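Local coordinates for protein capsid (Human calicivirus NLV/Boxer/2001/US, PDB 4RDL) that forms the norovirus capsid, its protruding domain binding histo-blood group antigens such as the Lewis y tetrasaccharide, at residues Thr129-Tyr141 and Val152-Val164. Sequence-based numbering, arbitrary orientation.
With FUC (alpha-L-fucopyranose), chain D; FUC (alpha-L-fucopyranose), chain B.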
ATOM      1  N   THR A 129       9.907   8.917 -22.563  1.00 15.58           N
ATOM      2  CA  THR A 129      10.840   7.987 -23.183  1.00 15.97           C
ATOM      3  C   THR A 129      11.965   7.655 -22.213  1.00 16.91           C
ATOM      4  O   THR A 129      12.285   8.451 -21.326  1.00 18.03           O
ATOM      5  CB  THR A 129      11.451   8.584 -24.486  1.00 18.49           C
ATOM      6  OG1 THR A 129      12.292   7.612 -25.125  1.00 21.01           O
ATOM      7  CG2 THR A 129      12.281   9.838 -24.182  1.00 19.28           C
ATOM      8  N   GLY A 130      12.555   6.475 -22.378  1.00 15.90           N
ATOM      9  CA  GLY A 130      13.741   6.108 -21.630  1.00 15.33           C
ATOM     10  C   GLY A 130      13.467   5.514 -20.261  1.00 14.68           C
ATOM     11  O   GLY A 130      12.331   5.480 -19.793  1.00 16.17           O
ATOM     12  N   ASP A 131      14.537   5.056 -19.621  1.00 13.77           N
ATOM     13  CA  ASP A 131      14.472   4.427 -18.301  1.00 12.65           C
ATOM     14  C   ASP A 131      14.501   5.520 -17.230  1.00 12.28           C
ATOM     15  O   ASP A 131      15.493   6.231 -17.093  1.00 14.27           O
ATOM     16  CB  ASP A 131      15.667   3.482 -18.150  1.00 14.04           C
ATOM     17  CG  ASP A 131      15.653   2.693 -16.847  1.00 13.01           C
ATOM     18  OD1 ASP A 131      14.913   3.064 -15.912  1.00 12.65           O
ATOM     19  OD2 ASP A 131      16.408   1.696 -16.754  1.00 16.26           O
ATOM     20  N   PRO A 132      13.404   5.664 -16.467  1.00 10.70           N
ATOM     21  CA  PRO A 132      13.310   6.741 -15.477  1.00 11.77           C
ATOM     22  C   PRO A 132      13.844   6.332 -14.111  1.00 11.38           C
ATOM     23  O   PRO A 132      13.732   7.114 -13.164  1.00 12.08           O
ATOM     24  CB  PRO A 132      11.806   6.949 -15.367  1.00 13.15           C
ATOM     25  CG  PRO A 132      11.255   5.545 -15.506  1.00 13.85           C
ATOM     26  CD  PRO A 132      12.169   4.861 -16.522  1.00 11.67           C
ATOM     27  N   SER A 133      14.417   5.137 -14.007  1.00 11.02           N
ATOM     28  CA  SER A 133      14.662   4.532 -12.693  1.00 10.39           C
ATOM     29  C   SER A 133      16.123   4.535 -12.248  1.00 10.55           C
ATOM     30  O   SER A 133      17.050   4.580 -13.064  1.00 12.16           O
ATOM     31  CB  SER A 133      14.121   3.095 -12.655  1.00 11.60           C
ATOM     32  OG  SER A 133      14.937   2.190 -13.389  1.00 13.03           O
ATOM     33  N   GLY A 134      16.308   4.451 -10.937  1.00 12.02           N
ATOM     34  CA  GLY A 134      17.627   4.307 -10.364  1.00 12.39           C
ATOM     35  C   GLY A 134      17.535   3.715  -8.976  1.00 10.97           C
ATOM     36  O   GLY A 134      16.466   3.268  -8.548  1.00 11.41           O
ATOM     37  N   LYS A 135      18.662   3.694  -8.277  1.00 12.86           N
ATOM     38  CA  LYS A 135      18.693   3.226  -6.904  1.00 11.75           C
ATOM     39  C   LYS A 135      19.751   4.015  -6.169  1.00 11.60           C
ATOM     40  O   LYS A 135      20.670   4.567  -6.787  1.00 14.58           O
ATOM     41  CB  LYS A 135      19.006   1.739  -6.848  1.00 15.21           C
ATOM     42  CG  LYS A 135      20.319   1.386  -7.512  1.00 18.73           C
ATOM     43  CD  LYS A 135      20.499  -0.111  -7.629  1.00 21.85           C
ATOM     44  CE  LYS A 135      20.642  -0.760  -6.265  1.00 21.54           C
ATOM     45  NZ  LYS A 135      21.041  -2.190  -6.407  1.00 20.47           N
ATOM     46  N   VAL A 136      19.626   4.083  -4.852  1.00 10.73           N
ATOM     47  CA  VAL A 136      20.552   4.874  -4.059  1.00 10.50           C
ATOM     48  C   VAL A 136      20.448   4.470  -2.597  1.00 10.22           C
ATOM     49  O   VAL A 136      19.410   3.973  -2.156  1.00 12.94           O
ATOM     50  CB  VAL A 136      20.268   6.384  -4.234  1.00 11.92           C
ATOM     51  CG1 VAL A 136      18.969   6.775  -3.567  1.00 13.08           C
ATOM     52  CG2 VAL A 136      21.430   7.228  -3.709  1.00 13.77           C
ATOM     53  N   VAL A 137      21.537   4.650  -1.860  1.00 10.95           N
ATOM     54  CA  VAL A 137      21.552   4.391  -0.429  1.00 10.92           C
ATOM     55  C   VAL A 137      21.419   5.719   0.310  1.00 10.61           C
ATOM     56  O   VAL A 137      22.071   6.711  -0.046  1.00 10.97           O
ATOM     57  CB  VAL A 137      22.859   3.697  -0.002  1.00 11.76           C
ATOM     58  CG1 VAL A 137      22.876   3.466   1.500  1.00 14.53           C
ATOM     59  CG2 VAL A 137      23.034   2.389  -0.765  1.00 13.69           C
ATOM     60  N   ILE A 138      20.558   5.738   1.321  1.00 10.70           N
ATOM     61  CA  ILE A 138      20.423   6.889   2.206  1.00 10.30           C
ATOM     62  C   ILE A 138      20.686   6.456   3.647  1.00 10.04           C
ATOM     63  O   ILE A 138      19.998   5.575   4.180  1.00 11.63           O
ATOM     64  CB  ILE A 138      19.015   7.520   2.099  1.00 10.82           C
ATOM     65  CG1 ILE A 138      18.752   7.976   0.653  1.00 11.53           C
ATOM     66  CG2 ILE A 138      18.856   8.690   3.079  1.00 11.88           C
ATOM     67  CD1 ILE A 138      17.361   8.527   0.432  1.00 11.41           C
ATOM     68  N   HIS A 139      21.674   7.076   4.277  1.00 10.69           N
ATOM     69  CA  HIS A 139      21.964   6.838   5.689  1.00 10.70           C
ATOM     70  C   HIS A 139      20.954   7.570   6.556  1.00 10.08           C
ATOM     71  O   HIS A 139      20.785   8.782   6.418  1.00 11.52           O
ATOM     72  CB  HIS A 139      23.357   7.370   6.038  1.00 12.11           C
ATOM     73  CG  HIS A 139      24.472   6.642   5.359  1.00 12.68           C
ATOM     74  ND1 HIS A 139      25.777   7.090   5.386  1.00 13.95           N
ATOM     75  CD2 HIS A 139      24.483   5.495   4.642  1.00 14.36           C
ATOM     76  CE1 HIS A 139      26.542   6.247   4.714  1.00 15.69           C
ATOM     77  NE2 HIS A 139      25.784   5.269   4.254  1.00 14.45           N
ATOM     78  N   SER A 140      20.296   6.856   7.469  1.00 10.61           N
ATOM     79  CA  SER A 140      19.438   7.528   8.447  1.00 10.37           C
ATOM     80  C   SER A 140      20.252   7.867   9.702  1.00 11.68           C
ATOM     81  O   SER A 140      19.893   7.503  10.830  1.00 12.61           O
ATOM     82  CB  SER A 140      18.179   6.717   8.776  1.00 10.67           C
ATOM     83  OG  SER A 140      18.502   5.413   9.208  1.00 10.68           O
ATOM     84  N   TYR A 141      21.363   8.561   9.478  1.00 11.91           N
ATOM     85  CA  TYR A 141      22.285   8.957  10.537  1.00 11.78           C
ATOM     86  C   TYR A 141      23.252   9.987   9.979  1.00 13.60           C
ATOM     87  O   TYR A 141      23.274  10.213   8.765  1.00 12.96           O
ATOM     88  CB  TYR A 141      23.033   7.744  11.122  1.00 13.04           C
ATOM     89  CG  TYR A 141      23.748   6.859  10.117  1.00 12.64           C
ATOM     90  CD1 TYR A 141      25.086   7.077   9.794  1.00 14.78           C
ATOM     91  CD2 TYR A 141      23.085   5.795   9.499  1.00 12.87           C
ATOM     92  CE1 TYR A 141      25.746   6.263   8.885  1.00 14.09           C
ATOM     93  CE2 TYR A 141      23.735   4.976   8.584  1.00 13.29           C
ATOM     94  CZ  TYR A 141      25.065   5.212   8.287  1.00 12.94           C
ATOM     95  OH  TYR A 141      25.721   4.406   7.389  1.00 13.85           O
ATOM     96  N   VAL A 152      18.070  15.229   2.926  1.00 11.05           N
ATOM     97  CA  VAL A 152      18.883  14.071   3.298  1.00 11.03           C
ATOM     98  C   VAL A 152      19.998  13.874   2.279  1.00 10.85           C
ATOM     99  O   VAL A 152      19.828  14.157   1.085  1.00 11.61           O
ATOM    100  CB  VAL A 152      18.049  12.765   3.423  1.00 11.45           C
ATOM    101  CG1 VAL A 152      17.034  12.891   4.547  1.00 13.29           C
ATOM    102  CG2 VAL A 152      17.376  12.418   2.093  1.00 13.39           C
ATOM    103  N   LYS A 153      21.139  13.396   2.755  1.00 12.23           N
ATOM    104  CA  LYS A 153      22.256  13.087   1.875  1.00 11.66           C
ATOM    105  C   LYS A 153      22.033  11.737   1.192  1.00 11.48           C
ATOM    106  O   LYS A 153      21.552  10.779   1.816  1.00 12.17           O
ATOM    107  CB  LYS A 153      23.582  13.066   2.654  1.00 12.33           C
ATOM    108  CG  LYS A 153      24.760  12.572   1.827  1.00 13.09           C
ATOM    109  CD  LYS A 153      26.061  12.579   2.617  1.00 16.11           C
ATOM    110  CE  LYS A 153      27.212  12.073   1.766  1.00 16.85           C
ATOM    111  NZ  LYS A 153      28.495  12.026   2.528  1.00 19.08           N
ATOM    112  N   LEU A 154      22.385  11.677  -0.091  1.00 11.11           N
ATOM    113  CA  LEU A 154      22.422  10.431  -0.849  1.00 11.96           C
ATOM    114  C   LEU A 154      23.868   9.977  -0.998  1.00 13.44           C
ATOM    115  O   LEU A 154      24.740  10.785  -1.309  1.00 15.33           O
ATOM    116  CB  LEU A 154      21.827  10.647  -2.240  1.00 13.14           C
ATOM    117  CG  LEU A 154      20.308  10.445  -2.371  1.00 16.50           C
ATOM    118  CD1 LEU A 154      19.513  11.081  -1.226  1.00 19.01           C
ATOM    119  CD2 LEU A 154      19.835  10.944  -3.735  1.00 17.79           C
ATOM    120  N   GLU A 155      24.126   8.688  -0.794  1.00 12.10           N
ATOM    121  CA  GLU A 155      25.461   8.149  -1.047  1.00 12.49           C
ATOM    122  C   GLU A 155      25.728   8.155  -2.549  1.00 14.55           C
ATOM    123  O   GLU A 155      24.890   7.721  -3.339  1.00 15.52           O
ATOM    124  CB  GLU A 155      25.597   6.734  -0.476  1.00 13.21           C
ATOM    125  CG  GLU A 155      25.427   6.696   1.033  1.00 14.34           C
ATOM    126  CD  GLU A 155      26.424   7.606   1.732  1.00 14.16           C
ATOM    127  OE1 GLU A 155      27.639   7.355   1.599  1.00 17.31           O
ATOM    128  OE2 GLU A 155      25.995   8.585   2.385  1.00 14.44           O
ATOM    129  N   ASP A 156      26.896   8.643  -2.946  1.00 14.29           N
ATOM    130  CA  ASP A 156      27.224   8.696  -4.360  1.00 15.78           C
ATOM    131  C   ASP A 156      27.533   7.301  -4.884  1.00 16.81           C
ATOM    132  O   ASP A 156      28.458   6.649  -4.415  1.00 21.31           O
ATOM    133  CB  ASP A 156      28.417   9.626  -4.588  1.00 17.36           C
ATOM    134  CG  ASP A 156      28.712   9.863  -6.061  1.00 21.17           C
ATOM    135  OD1 ASP A 156      27.912   9.435  -6.919  1.00 21.77           O
ATOM    136  OD2 ASP A 156      29.751  10.492  -6.358  1.00 23.84           O
ATOM    137  N   ASN A 157      26.750   6.842  -5.855  1.00 18.15           N
ATOM    138  CA  ASN A 157      27.003   5.555  -6.495  1.00 19.16           C
ATOM    139  C   ASN A 157      27.431   5.713  -7.951  1.00 21.53           C
ATOM    140  O   ASN A 157      27.402   4.752  -8.719  1.00 22.28           O
ATOM    141  CB  ASN A 157      25.777   4.646  -6.394  1.00 20.19           C
ATOM    142  CG  ASN A 157      24.551   5.236  -7.064  1.00 21.50           C
ATOM    143  OD1 ASN A 157      24.647   6.193  -7.833  1.00 22.99           O
ATOM    144  ND2 ASN A 157      23.391   4.663  -6.776  1.00 22.95           N
ATOM    145  N   ASN A 158      27.824   6.932  -8.312  1.00 21.62           N
ATOM    146  CA  ASN A 158      28.298   7.255  -9.658  1.00 23.37           C
ATOM    147  C   ASN A 158      27.211   7.183 -10.729  1.00 23.80           C
ATOM    148  O   ASN A 158      27.499   7.229 -11.925  1.00 26.07           O
ATOM    149  CB  ASN A 158      29.484   6.368 -10.048  1.00 27.28           C
ATOM    150  CG  ASN A 158      30.709   6.619  -9.189  1.00 33.27           C
ATOM    151  OD1 ASN A 158      30.951   7.741  -8.742  1.00 35.85           O
ATOM    152  ND2 ASN A 158      31.491   5.572  -8.956  1.00 37.15           N
ATOM    153  N   GLU A 159      25.959   7.082 -10.301  1.00 23.20           N
ATOM    154  CA  GLU A 159      24.854   7.009 -11.248  1.00 24.65           C
ATOM    155  C   GLU A 159      23.719   7.960 -10.874  1.00 20.87           C
ATOM    156  O   GLU A 159      22.546   7.689 -11.150  1.00 24.00           O
ATOM    157  CB  GLU A 159      24.371   5.564 -11.381  1.00 30.61           C
ATOM    158  CG  GLU A 159      25.464   4.660 -11.952  1.00 36.50           C
ATOM    159  CD  GLU A 159      25.111   3.190 -11.948  1.00 44.34           C
ATOM    160  OE1 GLU A 159      23.985   2.846 -11.541  1.00 47.80           O
ATOM    161  OE2 GLU A 159      25.967   2.374 -12.352  1.00 47.29           O
ATOM    162  N   LEU A 160      24.081   9.081 -10.255  1.00 19.20           N
ATOM    163  CA  LEU A 160      23.094  10.070  -9.818  1.00 17.34           C
ATOM    164  C   LEU A 160      23.065  11.317 -10.694  1.00 18.26           C
ATOM    165  O   LEU A 160      22.104  12.081 -10.652  1.00 18.20           O
ATOM    166  CB  LEU A 160      23.344  10.481  -8.363  1.00 17.12           C
ATOM    167  CG  LEU A 160      23.215   9.388  -7.300  1.00 15.55           C
ATOM    168  CD1 LEU A 160      23.557   9.922  -5.923  1.00 15.19           C
ATOM    169  CD2 LEU A 160      21.813   8.805  -7.315  1.00 18.75           C
ATOM    170  N   ASP A 161      24.113  11.530 -11.485  1.00 21.55           N
ATOM    171  CA  ASP A 161      24.244  12.777 -12.231  1.00 22.05           C
ATOM    172  C   ASP A 161      23.060  13.082 -13.138  1.00 20.21           C
ATOM    173  O   ASP A 161      22.624  14.235 -13.231  1.00 19.58           O
ATOM    174  CB  ASP A 161      25.543  12.806 -13.035  1.00 25.15           C
ATOM    175  CG  ASP A 161      26.746  13.108 -12.172  1.00 31.71           C
ATOM    176  OD1 ASP A 161      26.587  13.845 -11.175  1.00 31.92           O
ATOM    177  OD2 ASP A 161      27.845  12.610 -12.485  1.00 36.34           O
ATOM    178  N   GLN A 162      22.543  12.059 -13.813  1.00 19.44           N
ATOM    179  CA  GLN A 162      21.468  12.277 -14.773  1.00 20.13           C
ATOM    180  C   GLN A 162      20.199  12.731 -14.069  1.00 17.10           C
ATOM    181  O   GLN A 162      19.267  13.221 -14.712  1.00 20.44           O
ATOM    182  CB  GLN A 162      21.186  11.018 -15.598  1.00 23.51           C
ATOM    183  CG  GLN A 162      20.554   9.876 -14.816  1.00 25.26           C
ATOM    184  CD  GLN A 162      19.768   8.927 -15.712  1.00 28.91           C
ATOM    185  OE1 GLN A 162      18.899   9.352 -16.478  1.00 31.41           O
ATOM    186  NE2 GLN A 162      20.075   7.639 -15.624  1.00 29.89           N
ATOM    187  N   PHE A 163      20.164  12.563 -12.747  1.00 14.71           N
ATOM    188  CA  PHE A 163      18.967  12.892 -11.974  1.00 14.37           C
ATOM    189  C   PHE A 163      19.053  14.215 -11.228  1.00 13.36           C
ATOM    190  O   PHE A 163      18.073  14.658 -10.629  1.00 14.43           O
ATOM    191  CB  PHE A 163      18.638  11.764 -10.989  1.00 14.34           C
ATOM    192  CG  PHE A 163      18.364  10.452 -11.655  1.00 14.71           C
ATOM    193  CD1 PHE A 163      17.198  10.266 -12.382  1.00 15.74           C
ATOM    194  CD2 PHE A 163      19.271   9.410 -11.567  1.00 15.80           C
ATOM    195  CE1 PHE A 163      16.930   9.067 -13.009  1.00 14.92           C
ATOM    196  CE2 PHE A 163      19.014   8.198 -12.192  1.00 15.44           C
ATOM    197  CZ  PHE A 163      17.846   8.026 -12.913  1.00 16.51           C
ATOM    198  N   VAL A 164      20.216  14.853 -11.259  1.00 13.75           N
ATOM    199  CA  VAL A 164      20.362  16.133 -10.579  1.00 13.29           C
ATOM    200  C   VAL A 164      19.402  17.143 -11.198  1.00 13.90           C
ATOM    201  O   VAL A 164      19.378  17.333 -12.414  1.00 16.41           O
ATOM    202  CB  VAL A 164      21.812  16.651 -10.616  1.00 14.19           C
ATOM    203  CG1 VAL A 164      21.883  18.073 -10.086  1.00 16.20           C
ATOM    204  CG2 VAL A 164      22.711  15.725  -9.801  1.00 16.74           C
TER
HETATM  205  C1  FUC D   4      13.244   4.043 -25.538  1.00 22.24           C
HETATM  206  C2  FUC D   4      11.925   4.377 -26.130  1.00 21.23           C
HETATM  207  C3  FUC D   4      10.909   3.363 -25.811  1.00 20.23           C
HETATM  208  C4  FUC D   4      10.784   3.215 -24.380  1.00 19.92           C
HETATM  209  C5  FUC D   4      12.087   2.896 -23.804  1.00 19.29           C
HETATM  210  C6  FUC D   4      12.057   2.780 -22.354  1.00 20.17           C
HETATM  211  O2  FUC D   4      12.096   4.465 -27.539  1.00 24.23           O
HETATM  212  O3  FUC D   4       9.681   3.781 -26.366  1.00 21.17           O
HETATM  213  O4  FUC D   4      10.276   4.408 -23.849  1.00 20.56           O
HETATM  214  O5  FUC D   4      13.093   3.921 -24.165  1.00 20.33           O
HETATM  215  C1  FUC B   3      14.246  -0.821 -21.603  1.00 26.76           C
HETATM  216  C2  FUC B   3      15.115  -1.448 -20.732  1.00 27.06           C
HETATM  217  C3  FUC B   3      16.592  -1.248 -20.975  1.00 27.19           C
HETATM  218  C4  FUC B   3      16.999   0.157 -21.187  1.00 26.88           C
HETATM  219  C5  FUC B   3      15.943   0.882 -21.949  1.00 30.49           C
HETATM  220  C6  FUC B   3      16.197   2.330 -21.995  1.00 33.18           C
HETATM  221  O2  FUC B   3      14.818  -2.730 -21.062  1.00 23.77           O
HETATM  222  O3  FUC B   3      17.253  -1.798 -19.921  1.00 30.26           O
HETATM  223  O4  FUC B   3      17.156   0.851 -20.011  1.00 28.72           O
HETATM  224  O5  FUC B   3      14.653   0.630 -21.416  1.00 27.31           O
HETATM  225  O   HOH W   1      17.651   5.314 -15.717  1.00 16.42           O
HETATM  226  O   HOH W   2      20.857   4.890 -10.227  1.00 29.38           O
HETATM  227  O   HOH W   3      21.625   6.326  -9.141  1.00 36.30           O
HETATM  228  O   HOH W   4      24.053   5.063  -3.246  1.00 14.89           O
HETATM  229  O   HOH W   5      21.277  10.972   4.814  1.00 12.86           O
HETATM  230  O   HOH W   6      23.373   8.981   3.040  1.00 12.97           O
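Strand 133-139 and strand 152-154 run roughly antiparallel, their axes at 138° and 5.9 Å apart at the closest, and one direct backbone bond links the segments, Glu155 N to Val137 O (2.9 Å, nearly straight). Water 4 extends this link, accepting from Val137 N and donating to Glu155 O; water 6 likewise spans His139 N, Lys153 O and Glu155 OE2. The bend at chi2 (-57°) lays the carboxylate of Glu155 over one face of the His139 imidazole, the two planes 12° apart and Glu155 CD 3.3 Å from His139 CE1. Glu155 CG adds a CH-pi contact to the same ring, while Tyr141 OH sits over the centre of the opposite face. On the buried side, Val136 CG2, the branch anti to the backbone N, meets Leu154 CG at 3.7 Å and also reaches Leu160 CD2. Ile138 runs alongside Leu154, CG1 to CD1 3.7 Å, and Ile138 CG2 meets Val152 CG2 (4.1 Å), these two side chains crossing at about a right angle. Farther along, the Asn157 amide donates a short but weak bond through ND2 to Lys135 O (2.7 Å), while its OD1 closes an Asx turn onto Glu159 N. Phe163 brings its CZ edge to Ser133 O (3.5 Å), and water 1 joins Asp131 O and Ser133 O. Asp131 OD1 forms an Asx turn, accepting from Ser133 N and from Ser133 OG, the latter on its syn side. In the loop leading into the strand, Gly130 N is weakly hydrogen-bonded to a fucose of the bound glycan. Strand 133-139, an edge strand paired with 113-121, meets strand 151-154, next to last at the far side of the same sheet, so the sheet curls round on itself, consistent with the beta barrel of the P2 subdomain of the norovirus protruding domain.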